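Local coordinates for beta-lactamase-like protein (Novosphingobium pentaromativorans US6-1, PDB 6AUF) that probably hydrolyses beta-lactam antibiotics as a subclass B3 metallo-beta-lactamase, using a pair of zinc ions held in its active site, at residues 182-187 and 230-235. Residues are numbered along the deposited sequence; the frame is centred on the assembly and turned at random.
Sequences TPAHSP and ARIRTG. With ZN (zinc ion), chain C.
Two successive bends, chi2 -62° and chi3 -87°, turn the chain of Arg-231 so that one guanidinium face comes to CG of Pro-183, the centre of an inverse gamma turn. In the metallo-beta-lactamase fold of this enzyme, the loop 182-187 that carries a zinc ligand follows strand 175-181 and packs against helix 226-241 on the side away from His-185, a worked example of a metal-bearing loop laid on a helix. CG of Pro-183 lies 3.2 Å above the guanidinium plane, displaced toward the rim and 3.3 Å from NH2 of Arg-231. Glu-181 forms a salt bridge with that NH2, while at the guanidinium edge NE donates to a water, which in turn donates to O of Pro-187; the arginine thus links the end of strand 175-181 directly, and Pro-187 through water, to the helix. The loop backbone packs directly on the helix at Gly-235, whose CA lies 3.6 Å from CD of Pro-183. CG1 of Ile-232 sits 3.5 Å from O of Ala-184, and the same isoleucine side chain also touches Phe-284 of helix 272-292. On the zinc side, His-185 turns away from the helix, CG anti to the backbone N (chi1 163°). Thr-213 O accepts a hydrogen bond from its ND1, which helps hold the ring's rotation, and NE2 meets the zinc ion shared with His-107 and His-109 at 2.1 Å.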
loop_
_atom_site.group_PDB
_atom_site.type_symbol
_atom_site.label_atom_id
_atom_site.label_comp_id
_atom_site.label_asym_id
_atom_site.label_seq_id
_atom_site.Cartn_x
_atom_site.Cartn_y
_atom_site.Cartn_z
ATOM N N THR A 182 10.077 -4.452 -1.368
ATOM C CA THR A 182 9.347 -5.677 -1.719
ATOM C C THR A 182 8.954 -5.624 -3.195
ATOM O O THR A 182 7.770 -5.525 -3.529
ATOM C CB THR A 182 8.110 -5.852 -0.821
ATOM O OG1 THR A 182 7.246 -4.705 -0.939
ATOM C CG2 THR A 182 8.515 -5.965 0.625
ATOM N N PRO A 183 9.923 -5.712 -4.110
ATOM C CA PRO A 183 9.672 -5.271 -5.493
ATOM C C PRO A 183 8.991 -6.297 -6.386
ATOM O O PRO A 183 9.407 -6.475 -7.538
ATOM C CB PRO A 183 11.085 -4.948 -6.009
ATOM C CG PRO A 183 11.966 -4.950 -4.771
ATOM C CD PRO A 183 11.353 -5.970 -3.892
ATOM N N ALA A 184 7.934 -6.954 -5.883
ATOM C CA ALA A 184 7.240 -7.960 -6.674
ATOM C C ALA A 184 6.359 -7.328 -7.744
ATOM O O ALA A 184 6.333 -7.801 -8.884
ATOM C CB ALA A 184 6.422 -8.868 -5.766
ATOM N N HIS A 185 5.647 -6.256 -7.410
ATOM C CA HIS A 185 4.626 -5.724 -8.300
ATOM C C HIS A 185 5.164 -4.607 -9.175
ATOM O O HIS A 185 4.721 -4.453 -10.320
ATOM C CB HIS A 185 3.412 -5.245 -7.476
ATOM C CG HIS A 185 2.488 -4.323 -8.224
ATOM N ND1 HIS A 185 1.521 -4.773 -9.098
ATOM C CD2 HIS A 185 2.406 -2.972 -8.243
ATOM C CE1 HIS A 185 0.878 -3.742 -9.618
ATOM N NE2 HIS A 185 1.395 -2.639 -9.114
ATOM N N SER A 186 6.110 -3.838 -8.654
ATOM C CA SER A 186 6.750 -2.747 -9.369
ATOM C C SER A 186 8.158 -2.594 -8.824
ATOM O O SER A 186 8.488 -3.145 -7.767
ATOM C CB SER A 186 5.974 -1.444 -9.187
ATOM O OG SER A 186 6.160 -0.985 -7.860
ATOM N N PRO A 187 9.014 -1.833 -9.502
ATOM C CA PRO A 187 10.369 -1.647 -8.963
ATOM C C PRO A 187 10.391 -0.959 -7.613
ATOM O O PRO A 187 11.219 -1.317 -6.759
ATOM C CB PRO A 187 11.060 -0.818 -10.052
ATOM C CG PRO A 187 10.350 -1.222 -11.310
ATOM C CD PRO A 187 8.910 -1.377 -10.900
ATOM N N ALA A 230 14.593 -11.202 -10.612
ATOM C CA ALA A 230 15.308 -11.402 -9.355
ATOM C C ALA A 230 14.736 -10.505 -8.268
ATOM O O ALA A 230 14.597 -10.925 -7.116
ATOM C CB ALA A 230 16.809 -11.146 -9.543
ATOM N N ARG A 231 14.410 -9.263 -8.624
ATOM C CA ARG A 231 13.733 -8.370 -7.691
ATOM C C ARG A 231 12.373 -8.925 -7.259
ATOM O O ARG A 231 11.999 -8.809 -6.088
ATOM C CB ARG A 231 13.598 -6.987 -8.323
ATOM C CG ARG A 231 14.938 -6.282 -8.462
ATOM C CD ARG A 231 15.524 -6.070 -7.085
ATOM N NE ARG A 231 15.052 -4.825 -6.495
ATOM C CZ ARG A 231 15.292 -4.454 -5.238
ATOM N NH1 ARG A 231 15.980 -5.249 -4.414
ATOM N NH2 ARG A 231 14.844 -3.282 -4.808
ATOM N N ILE A 232 11.631 -9.560 -8.174
ATOM C CA ILE A 232 10.360 -10.166 -7.778
ATOM C C ILE A 232 10.586 -11.231 -6.710
ATOM O O ILE A 232 9.933 -11.236 -5.659
ATOM C CB ILE A 232 9.616 -10.734 -8.999
ATOM C CG1 ILE A 232 9.152 -9.593 -9.913
ATOM C CG2 ILE A 232 8.427 -11.582 -8.540
ATOM C CD1 ILE A 232 8.807 -10.026 -11.337
ATOM N N ARG A 233 11.514 -12.148 -6.959
ATOM C CA ARG A 233 11.788 -13.193 -5.982
ATOM C C ARG A 233 12.147 -12.606 -4.621
ATOM O O ARG A 233 11.702 -13.106 -3.578
ATOM C CB ARG A 233 12.905 -14.089 -6.512
ATOM C CG ARG A 233 12.587 -14.596 -7.890
ATOM C CD ARG A 233 12.706 -16.090 -7.955
ATOM N NE ARG A 233 12.653 -16.561 -9.332
ATOM C CZ ARG A 233 11.611 -17.185 -9.866
ATOM N NH1 ARG A 233 10.532 -17.425 -9.128
ATOM N NH2 ARG A 233 11.654 -17.576 -11.135
ATOM N N THR A 234 12.956 -11.547 -4.613
ATOM C CA THR A 234 13.306 -10.887 -3.361
ATOM C C THR A 234 12.071 -10.335 -2.672
ATOM O O THR A 234 11.927 -10.460 -1.452
ATOM C CB THR A 234 14.310 -9.755 -3.616
ATOM O OG1 THR A 234 15.556 -10.309 -4.042
ATOM C CG2 THR A 234 14.542 -8.888 -2.328
ATOM N N GLY A 235 11.179 -9.711 -3.443
ATOM C CA GLY A 235 9.998 -9.106 -2.860
ATOM C C GLY A 235 9.049 -10.143 -2.287
ATOM O O GLY A 235 8.538 -9.986 -1.173
HETATM ZN ZN ZN C . 0.294 -0.875 -9.164
HETATM O O HOH W 1 13.963 -2.662 -7.483
#